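Local structure of endoglucanase A (Clostridium cellulolyticum, 1EDG) at residues 33-38 against 355-360; 62-67 against 107-112; 78-83 against 115-120; 302-307 against 336-341. The protein probably hydrolyses internal beta-1,4-glucosidic bonds of cellulose, as an endoglucanase whose catalytic domain belongs to glycosyl hydrolase family 5. One frame throughout, in Å; residues are numbered along the deposited sequence.

Overall arrangement
The chain forms a closed barrel of eight parallel strands with helices around it. Contact 1 opens first, on strand 32-34, and closes last, at 355-360, so the other three nest inside its loop. It ties the first barrel strand and the next loop to the small hairpin strand 355-356, beyond the last barrel strand. Contact 2 opens at 62-67 and pairs helix 64-73 with helix 97-111. Contact 3 opens at 78-83, before contact 2 closes at 107-112, and closes at 115-120; the two cross. Contact 3 joins the second and third barrel strands. Contact 4 follows and joins the last two, 303-308 and 336-339. Contacts 3 and 4 meet inside the barrel through R79 and E307.

Contact 1 (33-38 against 355-360); sequences WNLGNT and FDRRSC
R357 reaches across to the loop after strand 32-34, where its NH2 gives a hydrogen bond of 2.6 Å to T38 OG1. The hydroxyl lies in the guanidinium plane, at its edge. NH1 makes a long, weak bond to G36 O, 3.5 Å away. T38 OG1 itself donates to G36 O at 2.8 Å, from above the carbonyl plane, so the three groups form a small closed network. L35 CD2 sits over one face of the guanidinium, 3.4 Å from NH2. The bends of R357 at chi2 (125°) and chi3 (91°) bring the group to this place. Nearer the barrel, W33 and F355 meet obliquely, with W33 CZ2 4.1 Å from F355 CD2 and the ring planes close to perpendicular. D341 sets both residues in position: its OD2 takes hydrogen bonds from W33 NE1 and F355 N. D356 OD2 accepts from S359 N, an Asx motif that shapes the turn behind R357, and also from S359 OG. Helix 64-73 packs against W33, F355 and R357, through I70 and M66, while strand 77-80 pairs with W33 through the backbone.

Contact 2 (62-67 against 107-112); sequences TTKQMI and VNYCID
K64 N gives its hydrogen to a water at 2.8 Å, and the same water is linked weakly to Y109 OH, 3.3 Å away. This bridge joins two neighbouring outer helices of the (beta/alpha)8 barrel, 64-73 and 97-111. R102 makes a second link: it bonds to Y109 OH and to T62 O. No direct hydrogen bond passes between the two segments, and Y109 carries most of the contact. Its ring lies against the first turn of helix 64-73. T62 O comes to the ring edge, 3.7 Å from CE2. K64 N lies over one face, near the ring's margin. K64 CB is over the same face and makes a CH-pi contact, 4.2 Å from the ring centroid and 17° off the normal. The lysine chain then runs past the tyrosine. With CG anti to the backbone N (chi1 175°) and a bend at chi2 (79°), its CD comes 3.8 Å from Y109 CA. The ammonium group turns to D68 in a salt bridge; D112 is near, but its carboxylate is not in contact with K64 NZ. T63 holds the N-cap position, and its own N makes a weak bond to M66 SD. On the buried side, I67 lies across Y109, roughly perpendicular to it. Its two branches divide the work: CG1 meets Y109 CB at 3.8 Å, and CG2 rests 3.9 Å from C110 SG, next to barrel strand 77-80.

Contact 3 (78-83 against 115-120); sequences VRIPVS and MYVILN
I80 CD1 and V117 CG1 meet at 3.8 Å in the apolar layer between the strands and helix 97-111. V78 CG2 touches M115 CE on one flank, and V82 CG2 touches L119 CD2 on the other, each at 3.7 Å. The strands run parallel, 18° apart. V78 N bonds to Y116 O, I118 N to V78 O, and I80 N to I118 O; the last is almost straight (178°) at 2.8 Å. R79 and I118 share the other face, inside the barrel, where R79 CG lies 3.6 Å from I118 CB. At the C-terminal ends a side chain replaces the backbone partner. N120 has CG between its backbone N and carbonyl carbon (chi1 79°), and its OD1 accepts from V82 N at 3.0 Å. N120 N is buried without a partner. R79 NH1 and N120 ND2, both donors, are not bonded; the guanidinium and amide planes are nearly perpendicular. R79 NH1 forms a salt bridge to E166 OE2, N120 ND2 a weak hydrogen bond to that oxygen, and R79 NH2 a salt bridge to E307. An arginine on strand two between glutamates at the ends of strands four and seven fits the active-site floor of family 5 cellulases.

Contact 4 (302-307 against 336-341); sequences PVIIGE and LCILWD
I305 and L336 make the firm backbone bond of this pair: I305 N to L336 O, 2.9 Å, with 162° at the hydrogen. Strands 303-308 and 336-339 are the last two of the (beta/alpha)8 barrel, parallel within 9° and joined by helix 316-332 as a beta-alpha-beta unit. The tight part lies around I338. Its CB is 3.4 Å from G306 O, and its CD1 meets I304 CG2 at 3.8 Å. I304 and L336 run alongside each other, I304 CG2 against L336 CD2, on the face turned into the barrel, where both touch L29 of helix 21-29. The packing is looser elsewhere. V303 O and L336 N are too far apart to bond, and L336 N is buried with no partner. I305 CD1 and C337 SG are 4.4 Å apart on the face next to helix 279-297. I338 N to I305 O is a weak bond. The whole contact is buried; its slack side faces helix 279-297, not solvent. The paired bridges end with I305 and C337, but the backbones stay close: the CA-H of E307 points at I338 O, 3.4 Å from CA. N34 ND2 bonds to both G306 O and L339 O. E307 lies near the C-terminal end of strand 303-308, a place consistent with that of the catalytic nucleophile in family 5. OE2 forms a salt bridge with R79 and OE1 a hydrogen bond with Y256. W340, with CG anti to its backbone N, runs alongside. The carboxylate and ring planes are 24° apart, and E307 CD lies 3.7 Å from W340 CE3.

Contact 1 (33-38 against 355-360)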
loop_
_atom_site.group_PDB
_atom_site.type_symbol
_atom_site.label_atom_id
_atom_site.label_comp_id
_atom_site.label_asym_id
_atom_site.label_seq_id
_atom_site.Cartn_x
_atom_site.Cartn_y
_atom_site.Cartn_z
ATOM N N TRP A 33 4.243 7.633 -0.175
ATOM C CA TRP A 33 3.864 7.912 1.202
ATOM C C TRP A 33 2.372 7.574 1.353
ATOM O O TRP A 33 1.577 7.865 0.460
ATOM C CB TRP A 33 4.103 9.397 1.488
ATOM C CG TRP A 33 3.774 9.840 2.870
ATOM C CD1 TRP A 33 4.551 9.710 3.983
ATOM C CD2 TRP A 33 2.604 10.555 3.274
ATOM N NE1 TRP A 33 3.939 10.312 5.058
ATOM C CE2 TRP A 33 2.741 10.834 4.652
ATOM C CE3 TRP A 33 1.454 10.993 2.605
ATOM C CZ2 TRP A 33 1.765 11.536 5.376
ATOM C CZ3 TRP A 33 0.483 11.693 3.324
ATOM C CH2 TRP A 33 0.649 11.955 4.696
ATOM N N ASN A 34 2.011 6.927 2.461
ATOM C CA ASN A 34 0.618 6.561 2.745
ATOM C C ASN A 34 -0.079 7.605 3.617
ATOM O O ASN A 34 0.468 8.009 4.643
ATOM C CB ASN A 34 0.555 5.259 3.543
ATOM C CG ASN A 34 0.558 4.026 2.677
ATOM O OD1 ASN A 34 -0.465 3.672 2.103
ATOM N ND2 ASN A 34 1.688 3.323 2.641
ATOM N N LEU A 35 -1.300 7.984 3.243
ATOM C CA LEU A 35 -2.116 8.907 4.041
ATOM C C LEU A 35 -2.807 7.940 5.038
ATOM O O LEU A 35 -4.009 7.675 4.938
ATOM C CB LEU A 35 -3.174 9.581 3.149
ATOM C CG LEU A 35 -3.607 11.049 3.319
ATOM C CD1 LEU A 35 -5.077 11.181 2.978
ATOM C CD2 LEU A 35 -3.329 11.597 4.710
ATOM N N GLY A 36 -2.026 7.401 5.973
ATOM C CA GLY A 36 -2.520 6.422 6.927
ATOM C C GLY A 36 -3.485 6.879 8.000
ATOM O O GLY A 36 -3.496 8.052 8.378
ATOM N N ASN A 37 -4.286 5.928 8.483
ATOM C CA ASN A 37 -5.291 6.155 9.529
ATOM C C ASN A 37 -6.170 7.375 9.273
ATOM O O ASN A 37 -6.550 8.081 10.208
ATOM C CB ASN A 37 -4.631 6.257 10.913
ATOM C CG ASN A 37 -4.248 4.897 11.496
ATOM O OD1 ASN A 37 -4.310 3.867 10.820
ATOM N ND2 ASN A 37 -3.827 4.897 12.757
ATOM N N THR A 38 -6.514 7.603 8.011
ATOM C CA THR A 38 -7.343 8.735 7.614
ATOM C C THR A 38 -8.677 8.259 7.025
ATOM O O THR A 38 -9.578 7.887 7.785
ATOM C CB THR A 38 -6.563 9.634 6.644
ATOM O OG1 THR A 38 -5.298 9.938 7.237
ATOM C CG2 THR A 38 -7.289 10.941 6.376
ATOM N N PHE A 355 5.512 12.069 9.461
ATOM C CA PHE A 355 5.194 13.436 9.061
ATOM C C PHE A 355 4.209 14.041 10.061
ATOM O O PHE A 355 3.086 13.543 10.212
ATOM C CB PHE A 355 4.590 13.441 7.655
ATOM C CG PHE A 355 4.191 14.807 7.159
ATOM C CD1 PHE A 355 5.153 15.754 6.830
ATOM C CD2 PHE A 355 2.852 15.125 6.968
ATOM C CE1 PHE A 355 4.788 16.993 6.315
ATOM C CE2 PHE A 355 2.474 16.363 6.455
ATOM C CZ PHE A 355 3.444 17.299 6.124
ATOM N N ASP A 356 4.640 15.079 10.772
ATOM C CA ASP A 356 3.772 15.742 11.737
ATOM C C ASP A 356 2.834 16.637 10.941
ATOM O O ASP A 356 3.212 17.731 10.516
ATOM C CB ASP A 356 4.594 16.575 12.725
ATOM C CG ASP A 356 3.775 17.042 13.918
ATOM O OD1 ASP A 356 3.561 16.239 14.848
ATOM O OD2 ASP A 356 3.344 18.211 13.929
ATOM N N ARG A 357 1.621 16.148 10.699
ATOM C CA ARG A 357 0.626 16.886 9.922
ATOM C C ARG A 357 0.217 18.217 10.545
ATOM O O ARG A 357 -0.222 19.132 9.849
ATOM C CB ARG A 357 -0.596 15.998 9.646
ATOM C CG ARG A 357 -0.409 15.109 8.412
ATOM C CD ARG A 357 -0.618 13.620 8.679
ATOM N NE ARG A 357 -1.994 13.210 8.451
ATOM C CZ ARG A 357 -2.403 11.961 8.228
ATOM N NH1 ARG A 357 -1.559 10.935 8.187
ATOM N NH2 ARG A 357 -3.689 11.738 8.063
ATOM N N ARG A 358 0.412 18.328 11.852
ATOM C CA ARG A 358 0.088 19.540 12.594
ATOM C C ARG A 358 0.999 20.700 12.171
ATOM O O ARG A 358 0.517 21.779 11.820
ATOM C CB ARG A 358 0.257 19.270 14.084
ATOM C CG ARG A 358 -0.366 20.294 15.003
ATOM C CD ARG A 358 0.145 20.104 16.424
ATOM N NE ARG A 358 0.220 18.693 16.805
ATOM C CZ ARG A 358 1.358 18.021 16.974
ATOM N NH1 ARG A 358 2.526 18.628 16.798
ATOM N NH2 ARG A 358 1.327 16.739 17.315
ATOM N N SER A 359 2.309 20.461 12.164
ATOM C CA SER A 359 3.285 21.489 11.803
ATOM C C SER A 359 3.814 21.404 10.374
ATOM O O SER A 359 4.641 22.224 9.966
ATOM C CB SER A 359 4.455 21.449 12.783
ATOM O OG SER A 359 4.976 20.136 12.905
ATOM N N CYS A 360 3.329 20.423 9.619
ATOM C CA CYS A 360 3.750 20.203 8.236
ATOM C C CYS A 360 5.244 19.956 8.057
ATOM O O CYS A 360 5.868 20.482 7.136
ATOM C CB CYS A 360 3.282 21.332 7.315
ATOM S SG CYS A 360 1.567 21.172 6.764
#

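Contact 2 (62-67 against 107-112)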
loop_
_atom_site.group_PDB
_atom_site.type_symbol
_atom_site.label_atom_id
_atom_site.label_comp_id
_atom_site.label_asym_id
_atom_site.label_seq_id
_atom_site.Cartn_x
_atom_site.Cartn_y
_atom_site.Cartn_z
ATOM N N THR A 62 -7.082 16.684 6.383
ATOM C CA THR A 62 -6.046 16.814 5.365
ATOM C C THR A 62 -6.139 18.123 4.595
ATOM O O THR A 62 -7.225 18.536 4.200
ATOM C CB THR A 62 -6.149 15.653 4.361
ATOM O OG1 THR A 62 -6.337 14.425 5.078
ATOM C CG2 THR A 62 -4.885 15.557 3.519
ATOM N N THR A 63 -4.997 18.763 4.358
ATOM C CA THR A 63 -4.962 20.019 3.611
ATOM C C THR A 63 -3.959 19.941 2.459
ATOM O O THR A 63 -3.094 19.065 2.441
ATOM C CB THR A 63 -4.571 21.194 4.529
ATOM O OG1 THR A 63 -3.255 20.972 5.059
ATOM C CG2 THR A 63 -5.559 21.316 5.684
ATOM N N LYS A 64 -4.073 20.853 1.502
ATOM C CA LYS A 64 -3.166 20.894 0.353
ATOM C C LYS A 64 -1.719 21.127 0.806
ATOM O O LYS A 64 -0.789 20.509 0.276
ATOM C CB LYS A 64 -3.605 22.002 -0.611
ATOM C CG LYS A 64 -2.696 22.265 -1.817
ATOM C CD LYS A 64 -2.891 21.257 -2.926
ATOM C CE LYS A 64 -2.558 21.856 -4.292
ATOM N NZ LYS A 64 -1.148 22.319 -4.412
ATOM N N GLN A 65 -1.533 22.006 1.791
ATOM C CA GLN A 65 -0.198 22.312 2.311
ATOM C C GLN A 65 0.540 21.053 2.767
ATOM O O GLN A 65 1.743 20.924 2.541
ATOM C CB GLN A 65 -0.279 23.351 3.444
ATOM C CG GLN A 65 0.921 23.383 4.423
ATOM C CD GLN A 65 2.232 23.962 3.850
ATOM O OE1 GLN A 65 2.669 23.617 2.742
ATOM N NE2 GLN A 65 2.885 24.814 4.638
ATOM N N MET A 66 -0.180 20.119 3.382
ATOM C CA MET A 66 0.422 18.873 3.842
ATOM C C MET A 66 1.031 18.114 2.665
ATOM O O MET A 66 2.182 17.669 2.732
ATOM C CB MET A 66 -0.623 17.986 4.523
ATOM C CG MET A 66 -1.078 18.464 5.886
ATOM S SD MET A 66 -2.408 17.425 6.526
ATOM C CE MET A 66 -3.083 18.504 7.792
ATOM N N ILE A 67 0.251 17.984 1.591
ATOM C CA ILE A 67 0.674 17.282 0.382
ATOM C C ILE A 67 1.836 18.024 -0.294
ATOM O O ILE A 67 2.770 17.394 -0.806
ATOM C CB ILE A 67 -0.520 17.088 -0.614
ATOM C CG1 ILE A 67 -1.675 16.344 0.072
ATOM C CG2 ILE A 67 -0.079 16.310 -1.853
ATOM C CD1 ILE A 67 -1.276 15.024 0.717
ATOM N N VAL A 107 -7.604 13.666 -3.500
ATOM C CA VAL A 107 -6.949 13.087 -4.674
ATOM C C VAL A 107 -6.414 14.244 -5.522
ATOM O O VAL A 107 -5.265 14.224 -5.978
ATOM C CB VAL A 107 -7.947 12.236 -5.519
ATOM C CG1 VAL A 107 -7.378 11.943 -6.905
ATOM C CG2 VAL A 107 -8.257 10.931 -4.796
ATOM N N ASN A 108 -7.238 15.275 -5.682
ATOM C CA ASN A 108 -6.855 16.439 -6.465
ATOM C C ASN A 108 -5.659 17.194 -5.896
ATOM O O ASN A 108 -4.883 17.761 -6.657
ATOM C CB ASN A 108 -8.054 17.363 -6.679
ATOM C CG ASN A 108 -9.007 16.834 -7.738
ATOM O OD1 ASN A 108 -8.673 15.897 -8.466
ATOM N ND2 ASN A 108 -10.185 17.437 -7.843
ATOM N N TYR A 109 -5.492 17.183 -4.574
ATOM C CA TYR A 109 -4.342 17.843 -3.949
ATOM C C TYR A 109 -3.075 17.223 -4.542
ATOM O O TYR A 109 -2.121 17.928 -4.872
ATOM C CB TYR A 109 -4.288 17.595 -2.438
ATOM C CG TYR A 109 -5.365 18.231 -1.593
ATOM C CD1 TYR A 109 -6.177 19.251 -2.086
ATOM C CD2 TYR A 109 -5.566 17.800 -0.283
ATOM C CE1 TYR A 109 -7.175 19.827 -1.282
ATOM C CE2 TYR A 109 -6.551 18.363 0.524
ATOM C CZ TYR A 109 -7.352 19.370 0.020
ATOM O OH TYR A 109 -8.338 19.900 0.820
ATOM N N CYS A 110 -3.082 15.893 -4.666
ATOM C CA CYS A 110 -1.947 15.134 -5.199
ATOM C C CYS A 110 -1.783 15.275 -6.715
ATOM O O CYS A 110 -0.679 15.525 -7.208
ATOM C CB CYS A 110 -2.093 13.656 -4.827
ATOM S SG CYS A 110 -2.365 13.347 -3.076
ATOM N N ILE A 111 -2.882 15.123 -7.449
ATOM C CA ILE A 111 -2.857 15.243 -8.900
ATOM C C ILE A 111 -2.389 16.634 -9.337
ATOM O O ILE A 111 -1.641 16.760 -10.310
ATOM C CB ILE A 111 -4.246 14.940 -9.514
ATOM C CG1 ILE A 111 -4.633 13.476 -9.269
ATOM C CG2 ILE A 111 -4.258 15.254 -11.006
ATOM C CD1 ILE A 111 -3.725 12.455 -9.942
ATOM N N ASP A 112 -2.812 17.673 -8.620
ATOM C CA ASP A 112 -2.411 19.035 -8.965
ATOM C C ASP A 112 -0.924 19.270 -8.717
ATOM O O ASP A 112 -0.339 20.206 -9.257
ATOM C CB ASP A 112 -3.269 20.068 -8.222
ATOM C CG ASP A 112 -4.709 20.116 -8.738
ATOM O OD1 ASP A 112 -4.989 19.569 -9.831
ATOM O OD2 ASP A 112 -5.566 20.704 -8.044
HETATM O O HOH W 1 -6.368 22.475 1.582
#

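Contact 3 (78-83 against 115-120)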
loop_
_atom_site.group_PDB
_atom_site.type_symbol
_atom_site.label_atom_id
_atom_site.label_comp_id
_atom_site.label_asym_id
_atom_site.label_seq_id
_atom_site.Cartn_x
_atom_site.Cartn_y
_atom_site.Cartn_z
ATOM N N VAL A 78 1.419 9.159 -3.683
ATOM C CA VAL A 78 0.677 9.137 -2.428
ATOM C C VAL A 78 -0.364 8.024 -2.520
ATOM O O VAL A 78 -1.103 7.944 -3.507
ATOM C CB VAL A 78 -0.085 10.467 -2.158
ATOM C CG1 VAL A 78 -0.872 10.357 -0.852
ATOM C CG2 VAL A 78 0.886 11.637 -2.087
ATOM N N ARG A 79 -0.363 7.113 -1.555
ATOM C CA ARG A 79 -1.381 6.071 -1.542
ATOM C C ARG A 79 -2.436 6.575 -0.561
ATOM O O ARG A 79 -2.107 7.058 0.539
ATOM C CB ARG A 79 -0.840 4.702 -1.097
ATOM C CG ARG A 79 -1.869 3.584 -1.359
ATOM C CD ARG A 79 -1.329 2.166 -1.194
ATOM N NE ARG A 79 -1.224 1.859 0.213
ATOM C CZ ARG A 79 -1.821 0.853 0.843
ATOM N NH1 ARG A 79 -2.586 -0.027 0.213
ATOM N NH2 ARG A 79 -1.729 0.807 2.153
ATOM N N ILE A 80 -3.690 6.506 -0.982
ATOM C CA ILE A 80 -4.805 6.966 -0.166
ATOM C C ILE A 80 -5.734 5.801 0.193
ATOM O O ILE A 80 -6.608 5.423 -0.595
ATOM C CB ILE A 80 -5.602 8.069 -0.911
ATOM C CG1 ILE A 80 -4.689 9.265 -1.223
ATOM C CG2 ILE A 80 -6.800 8.506 -0.087
ATOM C CD1 ILE A 80 -5.347 10.345 -2.048
ATOM N N PRO A 81 -5.517 5.183 1.365
ATOM C CA PRO A 81 -6.336 4.061 1.830
ATOM C C PRO A 81 -7.757 4.548 2.121
ATOM O O PRO A 81 -7.930 5.563 2.803
ATOM C CB PRO A 81 -5.650 3.663 3.139
ATOM C CG PRO A 81 -4.244 4.094 2.948
ATOM C CD PRO A 81 -4.403 5.430 2.298
ATOM N N VAL A 82 -8.767 3.846 1.611
ATOM C CA VAL A 82 -10.152 4.241 1.867
ATOM C C VAL A 82 -11.023 3.053 2.262
ATOM O O VAL A 82 -11.042 2.032 1.573
ATOM C CB VAL A 82 -10.818 4.918 0.640
ATOM C CG1 VAL A 82 -12.234 5.387 1.006
ATOM C CG2 VAL A 82 -9.997 6.104 0.159
ATOM N N SER A 83 -11.691 3.161 3.406
ATOM C CA SER A 83 -12.611 2.117 3.850
ATOM C C SER A 83 -13.994 2.637 3.456
ATOM O O SER A 83 -14.520 3.570 4.066
ATOM C CB SER A 83 -12.509 1.893 5.359
ATOM O OG SER A 83 -11.276 1.274 5.710
ATOM N N MET A 115 1.700 14.514 -8.991
ATOM C CA MET A 115 2.083 13.275 -8.330
ATOM C C MET A 115 1.228 12.112 -8.799
ATOM O O MET A 115 0.227 12.299 -9.492
ATOM C CB MET A 115 1.926 13.406 -6.816
ATOM C CG MET A 115 2.781 14.479 -6.181
ATOM S SD MET A 115 2.394 14.676 -4.433
ATOM C CE MET A 115 3.564 13.581 -3.692
ATOM N N TYR A 116 1.660 10.906 -8.455
ATOM C CA TYR A 116 0.911 9.704 -8.784
ATOM C C TYR A 116 0.077 9.368 -7.537
ATOM O O TYR A 116 0.494 9.648 -6.406
ATOM C CB TYR A 116 1.869 8.560 -9.137
ATOM C CG TYR A 116 2.526 8.728 -10.491
ATOM C CD1 TYR A 116 3.690 9.488 -10.639
ATOM C CD2 TYR A 116 1.956 8.160 -11.632
ATOM C CE1 TYR A 116 4.262 9.684 -11.893
ATOM C CE2 TYR A 116 2.520 8.347 -12.888
ATOM C CZ TYR A 116 3.672 9.114 -13.014
ATOM O OH TYR A 116 4.213 9.324 -14.267
ATOM N N VAL A 117 -1.113 8.811 -7.740
ATOM C CA VAL A 117 -1.985 8.471 -6.625
ATOM C C VAL A 117 -2.507 7.046 -6.735
ATOM O O VAL A 117 -2.841 6.581 -7.824
ATOM C CB VAL A 117 -3.215 9.416 -6.576
ATOM C CG1 VAL A 117 -4.143 9.031 -5.416
ATOM C CG2 VAL A 117 -2.769 10.859 -6.437
ATOM N N ILE A 118 -2.567 6.357 -5.602
ATOM C CA ILE A 118 -3.108 5.007 -5.559
ATOM C C ILE A 118 -4.359 5.062 -4.686
ATOM O O ILE A 118 -4.281 5.455 -3.525
ATOM C CB ILE A 118 -2.124 4.000 -4.935
ATOM C CG1 ILE A 118 -0.889 3.836 -5.828
ATOM C CG2 ILE A 118 -2.816 2.647 -4.740
ATOM C CD1 ILE A 118 0.237 3.072 -5.165
ATOM N N LEU A 119 -5.505 4.715 -5.260
ATOM C CA LEU A 119 -6.784 4.696 -4.542
ATOM C C LEU A 119 -7.170 3.221 -4.374
ATOM O O LEU A 119 -7.115 2.462 -5.339
ATOM C CB LEU A 119 -7.865 5.387 -5.375
ATOM C CG LEU A 119 -8.697 6.554 -4.843
ATOM C CD1 LEU A 119 -9.956 6.618 -5.665
ATOM C CD2 LEU A 119 -9.051 6.396 -3.375
ATOM N N ASN A 120 -7.602 2.821 -3.181
ATOM C CA ASN A 120 -7.967 1.419 -2.955
ATOM C C ASN A 120 -9.249 1.257 -2.136
ATOM O O ASN A 120 -10.033 2.210 -2.008
ATOM C CB ASN A 120 -6.811 0.701 -2.214
ATOM C CG ASN A 120 -6.782 0.982 -0.684
ATOM O OD1 ASN A 120 -7.650 1.659 -0.127
ATOM N ND2 ASN A 120 -5.799 0.418 -0.010
#

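Contact 4 (302-307 against 336-341)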
loop_
_atom_site.group_PDB
_atom_site.type_symbol
_atom_site.label_atom_id
_atom_site.label_comp_id
_atom_site.label_asym_id
_atom_site.label_seq_id
_atom_site.Cartn_x
_atom_site.Cartn_y
_atom_site.Cartn_z
ATOM N N PRO A 302 5.818 -5.552 -13.047
ATOM C CA PRO A 302 5.925 -4.619 -11.920
ATOM C C PRO A 302 5.348 -5.081 -10.583
ATOM O O PRO A 302 4.297 -5.737 -10.534
ATOM C CB PRO A 302 5.232 -3.366 -12.451
ATOM C CG PRO A 302 4.221 -3.900 -13.393
ATOM C CD PRO A 302 4.940 -5.011 -14.102
ATOM N N VAL A 303 6.049 -4.714 -9.509
ATOM C CA VAL A 303 5.653 -5.024 -8.136
ATOM C C VAL A 303 5.862 -3.767 -7.276
ATOM O O VAL A 303 6.854 -3.041 -7.437
ATOM C CB VAL A 303 6.503 -6.172 -7.532
ATOM C CG1 VAL A 303 6.047 -6.465 -6.098
ATOM C CG2 VAL A 303 6.394 -7.438 -8.380
ATOM N N ILE A 304 4.912 -3.504 -6.386
ATOM C CA ILE A 304 4.993 -2.354 -5.497
ATOM C C ILE A 304 4.812 -2.810 -4.053
ATOM O O ILE A 304 3.898 -3.583 -3.753
ATOM C CB ILE A 304 3.887 -1.293 -5.820
ATOM C CG1 ILE A 304 4.187 -0.568 -7.134
ATOM C CG2 ILE A 304 3.755 -0.284 -4.680
ATOM C CD1 ILE A 304 3.098 0.407 -7.551
ATOM N N ILE A 305 5.745 -2.421 -3.186
ATOM C CA ILE A 305 5.625 -2.720 -1.759
ATOM C C ILE A 305 4.810 -1.509 -1.269
ATOM O O ILE A 305 5.357 -0.421 -1.036
ATOM C CB ILE A 305 7.008 -2.795 -1.052
ATOM C CG1 ILE A 305 7.798 -4.009 -1.565
ATOM C CG2 ILE A 305 6.826 -2.903 0.465
ATOM C CD1 ILE A 305 9.207 -4.127 -1.014
ATOM N N GLY A 306 3.485 -1.691 -1.224
ATOM C CA GLY A 306 2.578 -0.629 -0.834
ATOM C C GLY A 306 2.635 -0.177 0.611
ATOM O O GLY A 306 2.086 0.873 0.943
ATOM N N GLU A 307 3.239 -0.990 1.471
ATOM C CA GLU A 307 3.373 -0.647 2.886
ATOM C C GLU A 307 4.658 -1.223 3.471
ATOM O O GLU A 307 4.968 -2.405 3.275
ATOM C CB GLU A 307 2.187 -1.166 3.720
ATOM C CG GLU A 307 0.850 -0.503 3.443
ATOM C CD GLU A 307 -0.243 -0.935 4.419
ATOM O OE1 GLU A 307 0.068 -1.370 5.548
ATOM O OE2 GLU A 307 -1.423 -0.826 4.055
ATOM N N LEU A 336 9.331 -0.622 -6.036
ATOM C CA LEU A 336 8.980 0.648 -5.389
ATOM C C LEU A 336 8.592 0.393 -3.932
ATOM O O LEU A 336 8.031 -0.657 -3.623
ATOM C CB LEU A 336 7.775 1.301 -6.085
ATOM C CG LEU A 336 7.283 2.609 -5.447
ATOM C CD1 LEU A 336 8.249 3.707 -5.811
ATOM C CD2 LEU A 336 5.890 2.964 -5.912
ATOM N N CYS A 337 8.885 1.356 -3.057
ATOM C CA CYS A 337 8.540 1.285 -1.634
ATOM C C CYS A 337 7.604 2.440 -1.266
ATOM O O CYS A 337 7.786 3.561 -1.746
ATOM C CB CYS A 337 9.792 1.401 -0.772
ATOM S SG CYS A 337 10.867 -0.022 -0.843
ATOM N N ILE A 338 6.595 2.164 -0.441
ATOM C CA ILE A 338 5.658 3.198 0.008
ATOM C C ILE A 338 5.592 3.101 1.534
ATOM O O ILE A 338 5.223 2.067 2.089
ATOM C CB ILE A 338 4.245 3.022 -0.611
ATOM C CG1 ILE A 338 4.326 3.027 -2.147
ATOM C CG2 ILE A 338 3.323 4.160 -0.159
ATOM C CD1 ILE A 338 2.975 2.923 -2.845
ATOM N N LEU A 339 6.014 4.173 2.198
ATOM C CA LEU A 339 6.058 4.269 3.657
ATOM C C LEU A 339 4.662 4.352 4.280
ATOM O O LEU A 339 3.797 5.071 3.772
ATOM C CB LEU A 339 6.818 5.551 4.043
ATOM C CG LEU A 339 7.690 5.722 5.293
ATOM C CD1 LEU A 339 7.548 7.142 5.777
ATOM C CD2 LEU A 339 7.363 4.767 6.378
ATOM N N TRP A 340 4.431 3.602 5.355
ATOM C CA TRP A 340 3.144 3.686 6.051
ATOM C C TRP A 340 3.330 4.765 7.127
ATOM O O TRP A 340 4.253 4.680 7.948
ATOM C CB TRP A 340 2.768 2.363 6.724
ATOM C CG TRP A 340 1.473 2.463 7.525
ATOM C CD1 TRP A 340 1.349 2.507 8.888
ATOM C CD2 TRP A 340 0.140 2.556 6.997
ATOM N NE1 TRP A 340 0.023 2.627 9.238
ATOM C CE2 TRP A 340 -0.739 2.658 8.102
ATOM C CE3 TRP A 340 -0.397 2.561 5.700
ATOM C CZ2 TRP A 340 -2.131 2.764 7.947
ATOM C CZ3 TRP A 340 -1.781 2.664 5.544
ATOM C CH2 TRP A 340 -2.631 2.765 6.667
ATOM N N ASP A 341 2.471 5.775 7.109
ATOM C CA ASP A 341 2.550 6.866 8.071
ATOM C C ASP A 341 1.148 7.088 8.633
ATOM O O ASP A 341 0.239 7.492 7.904
ATOM C CB ASP A 341 3.049 8.130 7.366
ATOM C CG ASP A 341 3.485 9.223 8.337
ATOM O OD1 ASP A 341 2.999 9.260 9.486
ATOM O OD2 ASP A 341 4.315 10.057 7.931
#